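PhiAB6 tailspike (Unidentified phage, PDB 5JS4) fragments the exopolysaccharide of Acinetobacter baumannii, serving as the trimeric, beta-helical tailspike of the phage. Local coordinates at residues V185-K188 with N189-I192; V213-G217 with W218-S222; I244-N248 with F249-G253; I331-G334 with P335-N339; R454-H458 with C459-K463. All coordinates share one frame; numbering follows the deposited sequence.

Contact 1. Residues V185-K188 with N189-I192; sequences VYPK and NARI
A type II beta turn from P187 to A190 leads the chain into strand 191-193, closed by a hydrogen bond from A190 N to P187 O (3.1 Å, N-H...O angle 158°). N189 takes the third place of the turn with a positive phi of 77°, as this turn type requires there and as asparagine tolerates better than most residues. A190 CB packs on the residues before the bend, 3.7 Å from P187 CD in the pyrrolidine ring and 4.2 Å from Y186 CB. The strand entered here is an outer strand, within this chain, of a three-stranded antiparallel sheet near the start of the modelled chain, and N189 and A190 make backbone hydrogen bonds to S202 on its middle strand. Y186 reaches past the turn to this strand. With CG anti to the carbonyl carbon (chi1 -61°), the phenol ring is carried to the I192 side chain, which it crosses at about a right angle, meeting two of its methyl groups. I192 CG2 comes to 3.6 Å from Y186 CE1, whereas I192 CD1 sits 4.1 Å above one face of the Y186 ring, offset toward the rim. Y186 OH is hydrogen-bonded to the backbone N of N181. The extended K188 chain runs beside the N189 side chain, both pointing the same way; N189 ND2 is hydrogen-bonded to Y179 OH of the second subunit, and Y175 of that subunit packs on P187 and A190.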
loop_
_atom_site.group_PDB
_atom_site.type_symbol
_atom_site.label_atom_id
_atom_site.label_comp_id
_atom_site.label_asym_id
_atom_site.label_seq_id
_atom_site.Cartn_x
_atom_site.Cartn_y
_atom_site.Cartn_z
ATOM N N VAL A 185 28.483 3.362 76.581
ATOM C CA VAL A 185 27.216 3.939 76.159
ATOM C C VAL A 185 27.506 4.862 74.980
ATOM O O VAL A 185 28.212 5.864 75.125
ATOM C CB VAL A 185 26.552 4.739 77.295
ATOM C CG1 VAL A 185 25.193 5.264 76.854
ATOM C CG2 VAL A 185 26.411 3.876 78.543
ATOM N N TYR A 186 26.969 4.519 73.812
ATOM C CA TYR A 186 27.256 5.265 72.592
ATOM C C TYR A 186 26.220 6.358 72.385
ATOM O O TYR A 186 25.029 6.068 72.284
ATOM C CB TYR A 186 27.290 4.323 71.393
ATOM C CG TYR A 186 28.353 3.265 71.532
ATOM C CD1 TYR A 186 29.676 3.533 71.196
ATOM C CD2 TYR A 186 28.045 2.002 72.026
ATOM C CE1 TYR A 186 30.658 2.572 71.337
ATOM C CE2 TYR A 186 29.019 1.032 72.169
ATOM C CZ TYR A 186 30.324 1.320 71.821
ATOM O OH TYR A 186 31.293 0.357 71.964
ATOM N N PRO A 187 26.667 7.625 72.324
ATOM C CA PRO A 187 25.720 8.709 72.092
ATOM C C PRO A 187 25.221 8.731 70.653
ATOM O O PRO A 187 25.768 8.038 69.787
ATOM C CB PRO A 187 26.543 9.964 72.395
ATOM C CG PRO A 187 27.941 9.571 72.086
ATOM C CD PRO A 187 28.049 8.120 72.459
ATOM N N LYS A 188 24.185 9.524 70.407
ATOM C CA LYS A 188 23.670 9.702 69.060
ATOM C C LYS A 188 24.804 10.206 68.173
ATOM O O LYS A 188 25.595 11.047 68.593
ATOM C CB LYS A 188 22.500 10.690 69.053
ATOM C CG LYS A 188 21.774 10.790 67.721
ATOM C CD LYS A 188 20.506 11.617 67.850
ATOM C CE LYS A 188 19.767 11.713 66.526
ATOM N NZ LYS A 188 18.439 12.367 66.686
ATOM N N ASN A 189 24.892 9.645 66.968
ATOM C CA ASN A 189 25.917 9.995 65.969
ATOM C C ASN A 189 27.312 9.409 66.212
ATOM O O ASN A 189 28.217 9.641 65.411
ATOM C CB ASN A 189 26.024 11.514 65.773
ATOM C CG ASN A 189 24.700 12.145 65.397
ATOM O OD1 ASN A 189 23.959 11.603 64.574
ATOM N ND2 ASN A 189 24.400 13.302 65.981
ATOM N N ALA A 190 27.493 8.648 67.289
ATOM C CA ALA A 190 28.770 7.979 67.527
ATOM C C ALA A 190 29.031 6.953 66.429
ATOM O O ALA A 190 28.106 6.278 65.969
ATOM C CB ALA A 190 28.776 7.308 68.889
ATOM N N ARG A 191 30.288 6.846 66.006
ATOM C CA ARG A 191 30.677 5.864 65.001
ATOM C C ARG A 191 31.661 4.850 65.565
ATOM O O ARG A 191 32.608 5.205 66.274
ATOM C CB ARG A 191 31.262 6.555 63.769
ATOM C CG ARG A 191 30.280 7.534 63.158
ATOM C CD ARG A 191 30.614 7.931 61.739
ATOM N NE ARG A 191 29.648 8.923 61.278
ATOM C CZ ARG A 191 29.421 9.252 60.008
ATOM N NH1 ARG A 191 30.084 8.665 59.012
ATOM N NH2 ARG A 191 28.507 10.178 59.736
ATOM N N ILE A 192 31.391 3.582 65.269
ATOM C CA ILE A 192 32.301 2.478 65.566
ATOM C C ILE A 192 32.295 1.521 64.381
ATOM O O ILE A 192 31.537 1.713 63.427
ATOM C CB ILE A 192 31.913 1.715 66.854
ATOM C CG1 ILE A 192 30.474 1.192 66.781
ATOM C CG2 ILE A 192 32.096 2.607 68.072
ATOM C CD1 ILE A 192 30.140 0.173 67.853
#

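Contact 2. Residues V213-G217 with W218-S222; sequences VDMTG and WVKVS
M215 folds its thioether back over the base of the W218 side chain, with the terminal methyl CE 3.7 Å from W218 CB. The chain is bent at both chi2 (-66°) and chi3, which swings the methyl over the start of the strand, where it also lies 3.6 Å from W218 O and 4.0 Å from K220 CG. The sulfur makes an oblique Met-aromatic contact: M215 SD is 5.5 Å from the centroid of the five-membered ring of W218, 51° off the ring normal. The indole is hemmed in by backbone as well, since G217 O lies over one face, 3.6 Å from W218 CG, while M215 O stands near the ring plane at its edge. W218 NE1 is hydrogen-bonded to S209 O, which helps fix the rotation of the indole, and the ring packs on V200 of the adjacent strand and I192 of the strand beyond it. At the other end of the loop, one carboxylate oxygen grips T216 twice. D214 OD1 receives T216 OG1 on its syn lone pair at 2.7 Å, and T216 N from above the carboxylate plane at 3.0 Å. K220 sends its ammonium away from this packing to a salt bridge with D198. Two turns overlap here: the Asx turn of D214 and T216, and a type II beta turn from M215 to W218 closed by W218 N to M215 O (3.0 Å), with G217 at positive phi (86°). The pair delivers the chain into strand 218-220, an outer strand, within this chain, of the N-terminal antiparallel sheet.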
loop_
_atom_site.group_PDB
_atom_site.type_symbol
_atom_site.label_atom_id
_atom_site.label_comp_id
_atom_site.label_asym_id
_atom_site.label_seq_id
_atom_site.Cartn_x
_atom_site.Cartn_y
_atom_site.Cartn_z
ATOM N N VAL A 213 24.934 -7.917 66.294
ATOM C CA VAL A 213 23.783 -8.824 66.426
ATOM C C VAL A 213 22.429 -8.110 66.328
ATOM O O VAL A 213 21.410 -8.758 66.092
ATOM C CB VAL A 213 23.840 -9.639 67.742
ATOM C CG1 VAL A 213 25.101 -10.492 67.785
ATOM C CG2 VAL A 213 23.764 -8.736 68.969
ATOM N N ASP A 214 22.420 -6.788 66.500
ATOM C CA ASP A 214 21.182 -6.007 66.512
ATOM C C ASP A 214 21.417 -4.603 65.951
ATOM O O ASP A 214 21.982 -3.748 66.631
ATOM C CB ASP A 214 20.640 -5.915 67.946
ATOM C CG ASP A 214 19.424 -5.003 68.069
ATOM O OD1 ASP A 214 18.720 -4.776 67.060
ATOM O OD2 ASP A 214 19.161 -4.522 69.193
ATOM N N MET A 215 20.952 -4.367 64.726
ATOM C CA MET A 215 21.162 -3.081 64.050
ATOM C C MET A 215 20.117 -2.019 64.401
ATOM O O MET A 215 20.158 -0.908 63.867
ATOM C CB MET A 215 21.231 -3.274 62.527
ATOM C CG MET A 215 22.587 -3.756 62.028
ATOM S SD MET A 215 23.922 -2.561 62.267
ATOM C CE MET A 215 23.413 -1.230 61.183
ATOM N N THR A 216 19.187 -2.342 65.299
ATOM C CA THR A 216 18.270 -1.332 65.818
ATOM C C THR A 216 19.087 -0.218 66.471
ATOM O O THR A 216 19.943 -0.482 67.320
ATOM C CB THR A 216 17.292 -1.916 66.856
ATOM O OG1 THR A 216 16.701 -3.116 66.345
ATOM C CG2 THR A 216 16.187 -0.913 67.181
ATOM N N GLY A 217 18.829 1.017 66.056
ATOM C CA GLY A 217 19.533 2.180 66.585
ATOM C C GLY A 217 20.852 2.484 65.892
ATOM O O GLY A 217 21.568 3.388 66.317
ATOM N N TRP A 218 21.166 1.738 64.830
ATOM C CA TRP A 218 22.393 1.933 64.052
ATOM C C TRP A 218 22.093 1.970 62.558
ATOM O O TRP A 218 21.104 1.402 62.102
ATOM C CB TRP A 218 23.377 0.789 64.296
ATOM C CG TRP A 218 23.832 0.614 65.709
ATOM C CD1 TRP A 218 23.291 -0.219 66.646
ATOM C CD2 TRP A 218 24.945 1.257 66.341
ATOM N NE1 TRP A 218 23.993 -0.128 67.822
ATOM C CE2 TRP A 218 25.014 0.770 67.662
ATOM C CE3 TRP A 218 25.892 2.198 65.917
ATOM C CZ2 TRP A 218 25.987 1.198 68.569
ATOM C CZ3 TRP A 218 26.859 2.621 66.815
ATOM C CH2 TRP A 218 26.899 2.120 68.128
ATOM N N VAL A 219 22.966 2.627 61.797
ATOM C CA VAL A 219 22.934 2.556 60.333
ATOM C C VAL A 219 24.348 2.362 59.795
ATOM O O VAL A 219 25.312 2.859 60.382
ATOM C CB VAL A 219 22.309 3.814 59.685
ATOM C CG1 VAL A 219 20.830 3.920 60.025
ATOM C CG2 VAL A 219 23.048 5.082 60.097
ATOM N N LYS A 220 24.467 1.634 58.687
ATOM C CA LYS A 220 25.749 1.463 58.003
ATOM C C LYS A 220 26.030 2.695 57.152
ATOM O O LYS A 220 25.236 3.043 56.279
ATOM C CB LYS A 220 25.733 0.216 57.119
ATOM C CG LYS A 220 25.678 -1.093 57.893
ATOM C CD LYS A 220 25.806 -2.307 56.978
ATOM C CE LYS A 220 27.257 -2.726 56.758
ATOM N NZ LYS A 220 28.047 -1.774 55.925
ATOM N N VAL A 221 27.164 3.345 57.398
ATOM C CA VAL A 221 27.466 4.618 56.732
ATOM C C VAL A 221 27.865 4.452 55.262
ATOM O O VAL A 221 27.772 5.403 54.490
ATOM C CB VAL A 221 28.549 5.432 57.480
ATOM C CG1 VAL A 221 28.120 5.686 58.921
ATOM C CG2 VAL A 221 29.909 4.745 57.420
ATOM N N SER A 222 28.300 3.253 54.876
ATOM C CA SER A 222 28.668 2.984 53.483
ATOM C C SER A 222 27.472 2.538 52.629
ATOM O O SER A 222 27.641 2.173 51.467
ATOM C CB SER A 222 29.779 1.934 53.419
ATOM O OG SER A 222 29.307 0.656 53.806
#

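Contact 3. Residues I244-N248 with F249-G253; sequences ITVDN and FGAKG
V246 O accepts two backbone donors from opposite faces of its carbonyl plane, F249 N at 3.0 Å and A251 N at 3.2 Å, while G250 N bonds to D247 O at 3.2 Å. The six-residue bond to V246 O, the shorter one nested inside it and the positive phi of G250 (94°) make up the pattern of a Schellman motif at the end of the 3-10 turn that includes 246-248. Its characteristic apolar pair is present too: V246 CG2 touches A251 CB at 3.7 Å. This loop lies near the start of the pectate lyase-like beta-helix and packs against helix 260-268, with V246 on F263 and A251 on A262. F249 CE1 lies 3.9 Å from I244 CG2, T245 O approaches the F249 ring edge near its plane, and Y232 of the third subunit meets the ring edge-to-face. T245 OG1 accepts D247 N at 3.0 Å in an ST turn, and is also hydrogen-bonded to N242 of the third subunit. A water donates to both D247 O and A251 O, bridging the two limbs of the turn, and D247 OD1 is held by Y284 OH.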
loop_
_atom_site.group_PDB
_atom_site.type_symbol
_atom_site.label_atom_id
_atom_site.label_comp_id
_atom_site.label_asym_id
_atom_site.label_seq_id
_atom_site.Cartn_x
_atom_site.Cartn_y
_atom_site.Cartn_z
ATOM N N ILE A 244 16.783 -0.292 36.783
ATOM C CA ILE A 244 17.135 -1.557 37.418
ATOM C C ILE A 244 17.278 -2.603 36.313
ATOM O O ILE A 244 16.433 -2.689 35.427
ATOM C CB ILE A 244 16.053 -1.997 38.430
ATOM C CG1 ILE A 244 15.820 -0.898 39.472
ATOM C CG2 ILE A 244 16.457 -3.289 39.127
ATOM C CD1 ILE A 244 14.530 -1.045 40.248
ATOM N N THR A 245 18.357 -3.381 36.361
ATOM C CA THR A 245 18.618 -4.424 35.365
ATOM C C THR A 245 18.904 -5.749 36.059
ATOM O O THR A 245 18.947 -5.821 37.287
ATOM C CB THR A 245 19.823 -4.082 34.456
ATOM O OG1 THR A 245 21.047 -4.356 35.146
ATOM C CG2 THR A 245 19.797 -2.622 34.011
ATOM N N VAL A 246 19.118 -6.793 35.267
ATOM C CA VAL A 246 19.504 -8.093 35.814
ATOM C C VAL A 246 20.825 -8.029 36.592
ATOM O O VAL A 246 21.057 -8.850 37.478
ATOM C CB VAL A 246 19.568 -9.196 34.730
ATOM C CG1 VAL A 246 18.176 -9.465 34.170
ATOM C CG2 VAL A 246 20.551 -8.843 33.618
ATOM N N ASP A 247 21.676 -7.053 36.276
ATOM C CA ASP A 247 22.926 -6.849 37.021
ATOM C C ASP A 247 22.672 -6.572 38.503
ATOM O O ASP A 247 23.480 -6.951 39.351
ATOM C CB ASP A 247 23.751 -5.707 36.421
ATOM C CG ASP A 247 24.219 -5.993 35.006
ATOM O OD1 ASP A 247 23.891 -7.069 34.458
ATOM O OD2 ASP A 247 24.922 -5.133 34.439
ATOM N N ASN A 248 21.545 -5.930 38.812
ATOM C CA ASN A 248 21.165 -5.660 40.203
ATOM C C ASN A 248 20.970 -6.944 40.997
ATOM O O ASN A 248 21.102 -6.940 42.216
ATOM C CB ASN A 248 19.869 -4.845 40.302
ATOM C CG ASN A 248 20.069 -3.375 40.008
ATOM O OD1 ASN A 248 20.011 -2.532 40.904
ATOM N ND2 ASN A 248 20.270 -3.054 38.755
ATOM N N PHE A 249 20.647 -8.029 40.297
ATOM C CA PHE A 249 20.343 -9.312 40.919
ATOM C C PHE A 249 21.458 -10.337 40.730
ATOM O O PHE A 249 21.246 -11.539 40.902
ATOM C CB PHE A 249 19.003 -9.814 40.380
ATOM C CG PHE A 249 17.866 -8.910 40.734
ATOM C CD1 PHE A 249 17.548 -7.822 39.932
ATOM C CD2 PHE A 249 17.154 -9.106 41.907
ATOM C CE1 PHE A 249 16.517 -6.966 40.277
ATOM C CE2 PHE A 249 16.125 -8.254 42.260
ATOM C CZ PHE A 249 15.804 -7.183 41.443
ATOM N N GLY A 250 22.650 -9.851 40.393
ATOM C CA GLY A 250 23.848 -10.684 40.361
ATOM C C GLY A 250 24.205 -11.303 39.023
ATOM O O GLY A 250 25.073 -12.174 38.965
ATOM N N ALA A 251 23.555 -10.866 37.945
ATOM C CA ALA A 251 23.903 -11.341 36.607
ATOM C C ALA A 251 25.307 -10.863 36.250
ATOM O O ALA A 251 25.648 -9.709 36.484
ATOM C CB ALA A 251 22.900 -10.839 35.580
ATOM N N LYS A 252 26.118 -11.758 35.693
ATOM C CA LYS A 252 27.503 -11.438 35.349
ATOM C C LYS A 252 27.683 -10.994 33.897
ATOM O O LYS A 252 28.543 -10.163 33.611
ATOM C CB LYS A 252 28.407 -12.639 35.641
ATOM C CG LYS A 252 28.289 -13.184 37.060
ATOM C CD LYS A 252 28.623 -12.135 38.110
ATOM C CE LYS A 252 28.604 -12.730 39.508
ATOM N NZ LYS A 252 28.915 -11.711 40.546
ATOM N N GLY A 253 26.885 -11.548 32.985
ATOM C CA GLY A 253 26.996 -11.218 31.565
ATOM C C GLY A 253 28.418 -11.374 31.060
ATOM O O GLY A 253 28.929 -10.517 30.340
HETATM O O HOH W 1 25.869 -8.169 38.712
HETATM O O HOH W 2 26.505 -8.204 34.360
#

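Contact 4. Residues I331-G334 with P335-N339; sequences INCG and PTIQN
C333 SG packs on the I337 side chain inside the beta-helix, where the chain passes from strand 328-333 of one face to strand 336-338 of another. G334 and P335 join the two strands through a trans peptide, and G334 is the residue most covered by the contact. The pyrrolidine ring of P335 is packed by Y309 of the second subunit; C302 of the same subunit meets T336. Backbone hydrogen bonds join C333 to E356 and G334 to K295, tying this link to the coils that flank it. C333 points toward the I337 side of the contact, into the interior. The sulfur stands anti to the backbone N (chi1 -174°), which carries it across the inside of the bend to the isoleucine. C333 and I337 both rest on I355, and I337 reaches I357, I364 and I367 as well, so the pair belongs to the apolar filling of the helix. P335, by contrast, has its side chain set away from the preceding residues, apart from the atoms next to the peptide. At the bend itself, C333 SG meets I337 CG1 at 3.6 Å and I337 CD1 at 4.0 Å, with T336 O 3.7 Å from the sulfur.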
loop_
_atom_site.group_PDB
_atom_site.type_symbol
_atom_site.label_atom_id
_atom_site.label_comp_id
_atom_site.label_asym_id
_atom_site.label_seq_id
_atom_site.Cartn_x
_atom_site.Cartn_y
_atom_site.Cartn_z
ATOM N N ILE A 331 9.488 -17.957 29.072
ATOM C CA ILE A 331 8.036 -18.117 29.030
ATOM C C ILE A 331 7.338 -16.926 29.683
ATOM O O ILE A 331 7.955 -16.165 30.430
ATOM C CB ILE A 331 7.573 -19.446 29.674
ATOM C CG1 ILE A 331 7.983 -19.529 31.152
ATOM C CG2 ILE A 331 8.138 -20.620 28.888
ATOM C CD1 ILE A 331 7.326 -20.668 31.909
ATOM N N ASN A 332 6.051 -16.772 29.375
ATOM C CA ASN A 332 5.195 -15.733 29.963
ATOM C C ASN A 332 5.715 -14.315 29.751
ATOM O O ASN A 332 5.659 -13.472 30.647
ATOM C CB ASN A 332 4.963 -16.003 31.454
ATOM C CG ASN A 332 4.217 -17.300 31.699
ATOM O OD1 ASN A 332 3.267 -17.626 30.986
ATOM N ND2 ASN A 332 4.638 -18.043 32.712
ATOM N N CYS A 333 6.210 -14.055 28.549
ATOM C CA CYS A 333 6.674 -12.724 28.203
ATOM C C CYS A 333 5.504 -11.754 28.202
ATOM O O CYS A 333 4.395 -12.111 27.812
ATOM C CB CYS A 333 7.336 -12.732 26.828
ATOM S SG CYS A 333 8.105 -11.166 26.374
ATOM N N GLY A 334 5.765 -10.530 28.643
ATOM C CA GLY A 334 4.797 -9.443 28.558
ATOM C C GLY A 334 4.662 -8.923 27.136
ATOM O O GLY A 334 5.142 -9.549 26.193
ATOM N N PRO A 335 4.024 -7.753 26.971
ATOM C CA PRO A 335 3.686 -7.233 25.643
ATOM C C PRO A 335 4.827 -6.545 24.889
ATOM O O PRO A 335 4.584 -5.961 23.839
ATOM C CB PRO A 335 2.587 -6.213 25.952
ATOM C CG PRO A 335 2.935 -5.710 27.308
ATOM C CD PRO A 335 3.513 -6.884 28.047
ATOM N N THR A 336 6.049 -6.615 25.412
ATOM C CA THR A 336 7.196 -5.934 24.818
ATOM C C THR A 336 8.357 -6.897 24.633
ATOM O O THR A 336 8.737 -7.593 25.570
ATOM C CB THR A 336 7.670 -4.787 25.733
ATOM O OG1 THR A 336 6.595 -3.863 25.943
ATOM C CG2 THR A 336 8.868 -4.053 25.138
ATOM N N ILE A 337 8.901 -6.942 23.418
ATOM C CA ILE A 337 10.243 -7.476 23.175
ATOM C C ILE A 337 10.934 -6.453 22.286
ATOM O O ILE A 337 10.484 -6.215 21.174
ATOM C CB ILE A 337 10.251 -8.848 22.470
ATOM C CG1 ILE A 337 9.365 -9.851 23.213
ATOM C CG2 ILE A 337 11.677 -9.381 22.380
ATOM C CD1 ILE A 337 9.175 -11.169 22.494
ATOM N N GLN A 338 12.010 -5.840 22.768
ATOM C CA GLN A 338 12.654 -4.782 21.992
ATOM C C GLN A 338 14.129 -4.590 22.292
ATOM O O GLN A 338 14.606 -4.924 23.377
ATOM C CB GLN A 338 11.917 -3.451 22.185
ATOM C CG GLN A 338 11.987 -2.872 23.587
ATOM C CD GLN A 338 11.359 -1.489 23.681
ATOM O OE1 GLN A 338 10.328 -1.221 23.065
ATOM N NE2 GLN A 338 11.976 -0.610 24.457
ATOM N N ASN A 339 14.836 -4.038 21.307
ATOM C CA ASN A 339 16.210 -3.589 21.479
ATOM C C ASN A 339 17.093 -4.737 21.950
ATOM O O ASN A 339 17.866 -4.588 22.892
ATOM C CB ASN A 339 16.237 -2.431 22.485
ATOM C CG ASN A 339 17.588 -1.756 22.572
ATOM O OD1 ASN A 339 18.226 -1.501 21.558
ATOM N ND2 ASN A 339 18.030 -1.460 23.791
#

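Contact 5. Residues R454-H458 with C459-K463; sequences RTVAH and CGFGK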
loop_
_atom_site.group_PDB
_atom_site.type_symbol
_atom_site.label_atom_id
_atom_site.label_comp_id
_atom_site.label_asym_id
_atom_site.label_seq_id
_atom_site.Cartn_x
_atom_site.Cartn_y
_atom_site.Cartn_z
ATOM N N ARG A 454 -3.023 -22.417 7.446
ATOM C CA ARG A 454 -4.185 -23.182 6.997
ATOM C C ARG A 454 -5.148 -22.309 6.200
ATOM O O ARG A 454 -5.654 -22.724 5.155
ATOM C CB ARG A 454 -4.920 -23.798 8.186
ATOM C CG ARG A 454 -6.009 -24.780 7.784
ATOM C CD ARG A 454 -6.587 -25.485 8.998
ATOM N NE ARG A 454 -7.352 -24.576 9.843
ATOM C CZ ARG A 454 -7.912 -24.912 11.004
ATOM N NH1 ARG A 454 -7.794 -26.149 11.481
ATOM N NH2 ARG A 454 -8.593 -24.007 11.695
ATOM N N THR A 455 -5.403 -21.109 6.718
ATOM C CA THR A 455 -6.312 -20.147 6.106
ATOM C C THR A 455 -5.671 -18.774 6.157
ATOM O O THR A 455 -5.118 -18.382 7.186
ATOM C CB THR A 455 -7.650 -20.077 6.870
ATOM O OG1 THR A 455 -8.292 -21.356 6.829
ATOM C CG2 THR A 455 -8.589 -19.018 6.286
ATOM N N VAL A 456 -5.748 -18.060 5.039
ATOM C CA VAL A 456 -5.306 -16.675 4.952
ATOM C C VAL A 456 -6.453 -15.881 4.337
ATOM O O VAL A 456 -6.742 -16.011 3.144
ATOM C CB VAL A 456 -4.023 -16.547 4.110
ATOM C CG1 VAL A 456 -3.633 -15.086 3.926
ATOM C CG2 VAL A 456 -2.886 -17.310 4.768
ATOM N N ALA A 457 -7.109 -15.078 5.170
ATOM C CA ALA A 457 -8.325 -14.372 4.795
ATOM C C ALA A 457 -8.173 -12.877 5.029
ATOM O O ALA A 457 -7.786 -12.451 6.111
ATOM C CB ALA A 457 -9.503 -14.904 5.597
ATOM N N HIS A 458 -8.473 -12.084 4.005
ATOM C CA HIS A 458 -8.487 -10.624 4.133
ATOM C C HIS A 458 -7.201 -10.061 4.731
ATOM O O HIS A 458 -7.233 -9.164 5.574
ATOM C CB HIS A 458 -9.703 -10.179 4.945
ATOM C CG HIS A 458 -11.002 -10.632 4.364
ATOM N ND1 HIS A 458 -11.508 -10.129 3.185
ATOM C CD2 HIS A 458 -11.894 -11.555 4.792
ATOM C CE1 HIS A 458 -12.660 -10.717 2.918
ATOM N NE2 HIS A 458 -12.915 -11.588 3.876
ATOM N N CYS A 459 -6.069 -10.594 4.277
ATOM C CA CYS A 459 -4.764 -10.124 4.712
ATOM C C CYS A 459 -4.156 -9.235 3.640
ATOM O O CYS A 459 -4.519 -9.324 2.467
ATOM C CB CYS A 459 -3.835 -11.303 4.995
ATOM S SG CYS A 459 -4.276 -12.239 6.476
ATOM N N GLY A 460 -3.235 -8.379 4.067
ATOM C CA GLY A 460 -2.469 -7.535 3.167
ATOM C C GLY A 460 -1.049 -8.046 3.051
ATOM O O GLY A 460 -0.415 -8.381 4.056
ATOM N N PHE A 461 -0.561 -8.111 1.817
ATOM C CA PHE A 461 0.810 -8.493 1.529
ATOM C C PHE A 461 1.439 -7.422 0.655
ATOM O O PHE A 461 0.936 -7.115 -0.426
ATOM C CB PHE A 461 0.853 -9.850 0.838
ATOM C CG PHE A 461 0.347 -10.967 1.692
ATOM C CD1 PHE A 461 1.200 -11.631 2.562
ATOM C CD2 PHE A 461 -0.987 -11.344 1.642
ATOM C CE1 PHE A 461 0.732 -12.655 3.363
ATOM C CE2 PHE A 461 -1.459 -12.369 2.442
ATOM C CZ PHE A 461 -0.599 -13.023 3.303
ATOM N N GLY A 462 2.530 -6.849 1.148
ATOM C CA GLY A 462 3.261 -5.818 0.439
ATOM C C GLY A 462 4.473 -6.405 -0.249
ATOM O O GLY A 462 4.384 -7.447 -0.903
ATOM N N LYS A 463 5.610 -5.737 -0.095
ATOM C CA LYS A 463 6.831 -6.138 -0.781
ATOM C C LYS A 463 7.499 -7.319 -0.099
ATOM O O LYS A 463 7.678 -7.322 1.123
ATOM C CB LYS A 463 7.797 -4.962 -0.866
ATOM C CG LYS A 463 7.247 -3.814 -1.692
ATOM C CD LYS A 463 8.268 -2.712 -1.922
ATOM C CE LYS A 463 9.427 -3.150 -2.806
ATOM N NZ LYS A 463 9.001 -3.663 -4.135
#
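V456 and F461 come from opposite directions and meet at the edge of the F461 ring inside the bend, while H458 at its apex turns outward. On the packed side, V456 CG1 lies in the plane of the F461 ring, 3.7 Å from F461 CZ and 3.8 Å from F461 CE2. The V456 methyl is placed there by a chi1 of 175°, which sets CG1 anti to the backbone N. C459 packs against the same methyl, its SG and CB each 3.9 Å from V456 CG1. This is a corner of the parallel beta-helix, joining strand 455-457 to strand 460-469, and the stacked coils close over it: the F461 ring is nearly parallel to F439 and meets W477 edge-to-face. N489 spans the bend, its side-chain amide taking C459 N as donor and giving a hydrogen bond to V456 O. The outer side is looser. H458, partly exposed and at positive phi (52°), has its side chain leaving the bend, and its imidazole stacks with Y494 of the second subunit. A malonic acid, probably from the crystallisation liquor, is bound about 6 Å from the H458 side chain. H458 O is hydrogen-bonded to K463 NZ of the second subunit, and K463 NZ in turn to H458 O of the third.

In the fold
The five contacts follow one another along the chain, each a local bend. Contacts 1 and 2, with centres 11 Å apart, touch through Y186, I192 and W218 and lie on the two strands that are outermost, within this chain, in the antiparallel sheet 191-193, 199-202 and 218-220. Contact 3 lies 26 Å from contact 2 between centres, near the start of the beta-helix. The centres of contacts 3 and 4 are 18 Å apart, and those of contacts 4 and 5 are 25 Å apart; contacts 4 and 5 are both bends of the beta-helix, several coils apart. From contact 1 to contact 5 the centres span 75 Å, reflecting the elongated spike. Every contact meets a neighbouring subunit, so the trimer interface accompanies the chain throughout.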